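Local structure of Isomerase/lactonizing enzyme (Agrobacterium fabrum str. C58, 2NQL) at residues W272-R275 / A276-R280; S345-E348 / P349-L353. The protein belongs to the mandelate racemase/muconate lactonizing enzyme family of the enolase superfamily and carries a bound sodium ion in its barrel domain. All blocks are in the same frame, centred on the assembly; numbering follows the deposited sequence. Where two conformers were deposited one is given.

Interaction 1: W272-R275 / A276-R280; sequences WDMR and ARIER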
# COMPACT_ATOMS: atom_id res chain seq x y z
N TRP A 272 10.16 6.39 4.22
CA TRP A 272 9.34 7.40 3.54
C TRP A 272 8.07 7.74 4.32
O TRP A 272 7.64 8.90 4.42
CB TRP A 272 8.98 6.92 2.12
CG TRP A 272 10.14 6.77 1.19
CD1 TRP A 272 10.62 5.61 0.67
CD2 TRP A 272 10.95 7.82 0.64
NE1 TRP A 272 11.68 5.86 -0.18
CE2 TRP A 272 11.90 7.22 -0.21
CE3 TRP A 272 10.95 9.23 0.78
CZ2 TRP A 272 12.86 7.95 -0.91
CZ3 TRP A 272 11.90 9.96 0.08
CH2 TRP A 272 12.84 9.32 -0.76
N ASP A 273 7.45 6.71 4.87
CA ASP A 273 6.30 6.91 5.74
C ASP A 273 6.66 7.72 6.96
O ASP A 273 5.87 8.56 7.39
CB ASP A 273 5.72 5.55 6.17
CG ASP A 273 5.30 4.74 4.97
OD1 ASP A 273 4.75 5.36 4.04
OD2 ASP A 273 5.50 3.51 4.94
N MET A 274 7.83 7.44 7.53
CA MET A 274 8.30 8.20 8.69
C MET A 274 8.53 9.67 8.35
O MET A 274 8.07 10.56 9.08
CB MET A 274 9.58 7.58 9.24
CG MET A 274 10.09 8.30 10.47
SD MET A 274 11.33 7.31 11.28
CE MET A 274 11.92 8.48 12.52
N ARG A 275 9.22 9.91 7.23
CA ARG A 275 9.49 11.28 6.73
C ARG A 275 8.25 12.15 6.60
O ARG A 275 8.27 13.31 7.00
CB ARG A 275 10.23 11.25 5.40
CG ARG A 275 11.60 10.63 5.45
CD ARG A 275 12.36 10.71 4.14
NE ARG A 275 13.59 9.91 4.22
CZ ARG A 275 14.73 10.29 4.80
NH1 ARG A 275 14.84 11.50 5.35
NH2 ARG A 275 15.76 9.46 4.82
N ALA A 276 7.17 11.58 6.07
CA ALA A 276 5.89 12.29 5.96
C ALA A 276 5.33 12.78 7.30
O ALA A 276 4.68 13.83 7.35
CB ALA A 276 4.87 11.43 5.22
N ARG A 277 5.60 12.05 8.39
CA ARG A 277 5.10 12.46 9.70
C ARG A 277 6.04 13.39 10.45
O ARG A 277 5.60 14.38 11.03
CB ARG A 277 4.71 11.27 10.59
CG ARG A 277 3.33 10.71 10.33
CD ARG A 277 3.40 9.64 9.27
NE ARG A 277 2.11 9.17 8.80
CZ ARG A 277 1.95 8.51 7.66
NH1 ARG A 277 2.99 8.26 6.87
NH2 ARG A 277 0.73 8.10 7.31
N ILE A 278 7.34 13.10 10.45
CA ILE A 278 8.25 13.85 11.29
C ILE A 278 8.57 15.23 10.71
O ILE A 278 8.94 16.14 11.45
CB ILE A 278 9.52 13.04 11.68
CG1 ILE A 278 10.46 12.87 10.47
CG2 ILE A 278 9.11 11.68 12.33
CD1 ILE A 278 11.83 12.35 10.82
N GLU A 279 8.39 15.38 9.40
CA GLU A 279 8.51 16.68 8.73
C GLU A 279 7.41 17.68 9.13
O GLU A 279 7.58 18.89 8.98
CB GLU A 279 8.63 16.51 7.20
CG GLU A 279 10.02 15.97 6.74
CD GLU A 279 10.06 15.34 5.33
OE1 GLU A 279 9.02 15.30 4.61
OE2 GLU A 279 11.15 14.88 4.93
N ARG A 280 6.31 17.17 9.69
CA ARG A 280 5.16 17.97 10.12
C ARG A 280 4.81 17.90 11.61
O ARG A 280 4.28 18.87 12.16
CB ARG A 280 3.93 17.60 9.29
CG ARG A 280 3.97 18.06 7.84
CD ARG A 280 2.73 17.59 7.09
NE ARG A 280 1.51 18.21 7.59
CZ ARG A 280 0.31 18.09 7.01
NH1 ARG A 280 0.16 17.38 5.90
NH2 ARG A 280 -0.74 18.70 7.55
O HOH W 1 2.74 7.28 4.18
O HOH W 2 12.81 13.72 7.05
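R277 reaches back along its own helix and grips the carbonyl oxygen of D273. Its CB lies 3.8 Å from M274 O. The chain then bends at chi2 (90°), which turns it toward the preceding turn, and CD comes to 3.3 Å from D273 O. The guanidinium meets that oxygen with its edge. NH1 donates to D273 O at 2.9 Å, with the acceptor almost in the guanidinium plane and an N-H...O angle of 159°. NH1 also donates to a water that in turn donates to D273 OD1. The two opposite charges are therefore bridged by water and do not form a direct salt bridge. The other oxygen, D273 OD2, accepts from the backbone N of R269 and T270, just before the helix begins. NH2 of R277 goes to T245 O.

On the backbone, M274 O takes two donors. I278 N comes nearly end-on to the carbonyl at 3.0 Å, while R277 N sits well above the carbonyl plane. A276 N to W272 O and E279 N to R275 O continue the i to i+4 pattern. M274 and I278 cross at an angle, with M274 CG 4.0 Å from I278 CG2. This apolar side is covered by I301, L304 and H308 of helix 295-308. The extended E279 side chain runs back past R275, with OE2 3.8 Å from R275 CB. A water donates to E279 OE2 and accepts weakly from R275 NH1. R275 NE is hydrogen-bonded to H271 ND1, one turn back. E279 OE1 pairs with R280 of the second subunit. The arrangement is that of an amphipathic outer helix of a TIM barrel, here in the beta-alpha-beta unit of strands 262-264 and 285-286.

Interaction 2: S345-E348 / P349-L353; sequences SIFE and PNRRL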
# COMPACT_ATOMS: atom_id res chain seq x y z
N SER A 345 1.64 -13.40 25.88
CA SER A 345 0.65 -14.41 25.54
C SER A 345 0.93 -15.06 24.20
O SER A 345 0.42 -16.14 23.93
CB SER A 345 -0.70 -13.72 25.41
OG SER A 345 -1.07 -13.07 26.61
N ILE A 346 1.69 -14.38 23.35
CA ILE A 346 2.05 -14.91 22.03
C ILE A 346 3.41 -15.61 22.12
O ILE A 346 3.60 -16.72 21.63
CB ILE A 346 2.12 -13.75 20.97
CG1 ILE A 346 0.78 -13.01 20.86
CG2 ILE A 346 2.58 -14.29 19.59
CD1 ILE A 346 -0.41 -13.88 20.43
N PHE A 347 4.37 -14.91 22.75
CA PHE A 347 5.75 -15.35 22.87
C PHE A 347 5.88 -16.69 23.58
O PHE A 347 6.56 -17.58 23.09
CB PHE A 347 6.57 -14.27 23.58
CG PHE A 347 8.06 -14.52 23.59
CD1 PHE A 347 8.88 -13.93 22.63
CD2 PHE A 347 8.65 -15.34 24.56
CE1 PHE A 347 10.26 -14.14 22.62
CE2 PHE A 347 10.04 -15.57 24.57
CZ PHE A 347 10.85 -14.96 23.61
N GLU A 348 5.24 -16.81 24.75
CA GLU A 348 5.36 -18.04 25.56
C GLU A 348 4.98 -19.33 24.83
O GLU A 348 5.83 -20.22 24.69
CB GLU A 348 4.76 -17.86 26.97
CG GLU A 348 5.53 -16.80 27.78
CD GLU A 348 4.92 -16.48 29.16
OE1 GLU A 348 3.67 -16.43 29.31
OE2 GLU A 348 5.73 -16.26 30.08
N PRO A 349 3.73 -19.43 24.28
CA PRO A 349 3.36 -20.61 23.49
C PRO A 349 4.20 -20.92 22.26
O PRO A 349 4.33 -22.10 21.90
CB PRO A 349 1.93 -20.33 23.06
CG PRO A 349 1.43 -19.31 23.93
CD PRO A 349 2.61 -18.48 24.36
N ASN A 350 4.78 -19.92 21.59
CA ASN A 350 5.56 -20.20 20.40
C ASN A 350 7.06 -20.58 20.59
O ASN A 350 7.78 -20.79 19.63
CB ASN A 350 5.30 -19.12 19.33
CG ASN A 350 3.78 -18.91 19.04
OD1 ASN A 350 2.91 -19.65 19.54
ND2 ASN A 350 3.47 -17.90 18.24
N ARG A 351 7.51 -20.71 21.86
CA ARG A 351 8.84 -21.29 22.12
C ARG A 351 8.98 -22.66 21.44
O ARG A 351 10.03 -23.00 20.90
CB ARG A 351 9.11 -21.42 23.63
CG ARG A 351 9.55 -20.14 24.30
CD ARG A 351 10.23 -20.45 25.65
NE ARG A 351 10.63 -19.26 26.41
CZ ARG A 351 9.82 -18.65 27.27
NH1 ARG A 351 8.60 -19.13 27.43
NH2 ARG A 351 10.21 -17.58 27.95
N ARG A 352 7.88 -23.43 21.47
CA ARG A 352 7.80 -24.76 20.87
C ARG A 352 7.94 -24.74 19.36
O ARG A 352 8.26 -25.75 18.76
CB ARG A 352 6.44 -25.38 21.19
CG ARG A 352 6.49 -26.26 22.39
CD ARG A 352 5.10 -26.60 22.86
NE ARG A 352 4.99 -26.29 24.28
CZ ARG A 352 4.29 -25.27 24.77
NH1 ARG A 352 4.28 -25.05 26.08
NH2 ARG A 352 3.60 -24.45 23.96
N LEU A 353 7.67 -23.57 18.77
CA LEU A 353 7.64 -23.44 17.32
C LEU A 353 9.02 -23.09 16.77
O LEU A 353 9.20 -23.01 15.55
CB LEU A 353 6.60 -22.38 16.92
CG LEU A 353 5.11 -22.76 17.13
CD1 LEU A 353 4.19 -21.65 16.61
CD2 LEU A 353 4.75 -24.10 16.50
O HOH W 3 1.21 -17.53 20.13
O HOH W 4 6.18 -23.04 24.04
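This is a local contact at a helix end, where helix 344-347 gives way to the loop before strand 354-355 in the barrel domain. The chain leaves the helix through P349 and N350. The proline brings no N-H, and its ring packs against the S345 carbonyl, with P349 CG 3.3 Å from S345 O. N350 N donates weakly to both I346 O and F347 O. R351 N donates to E348 O, also weakly, at 3.3 Å. Two waters bridge the turn. The first donates to I346 O and weakly to N350 OD1. The second donates to E348 O and accepts from R352 N.

In the N350 conformer given here, the side chains of I346 and N350 run side by side, with I346 CG2 4.0 Å from N350 ND2. That amide nitrogen donates to G319 O. R351 lies across F347. Its guanidinium turns one face to F347 CE2, and R351 NH2 meets the ring edge, 3.9 Å from F347 CE2. The two planes are nearly perpendicular (89°). F347 points its ring there with CG anti to the backbone N (chi1 -172°). E348 runs alongside R351, with E348 CG 3.9 Å from R351 NH1. The charged partner of R351 is D359, bound through NH2. Around the turn, F347 stacks edge-to-face with F342 of strand 340-342, I346 touches V318, and L353 packs on strand 5-15.

How the interactions relate
Both interactions are surface contacts within the same barrel domain, each with one buried residue among those that touch: M274 in interaction 1 and F347 in interaction 2. They share no helix or strand. They lie on opposite sides of the chain's centre, with centres 34 Å apart and nearest atoms about 23 Å apart. Interaction 1 keeps mostly regular helical bonds and faces the second subunit. Interaction 2 has weak backbone bonds across its turn, and no other chain of the assembly touches it. Each has an arginine near an acidic residue four or three positions earlier. In 272-280 it binds a backbone carbonyl, whereas in 345-353 it lies against an aromatic edge.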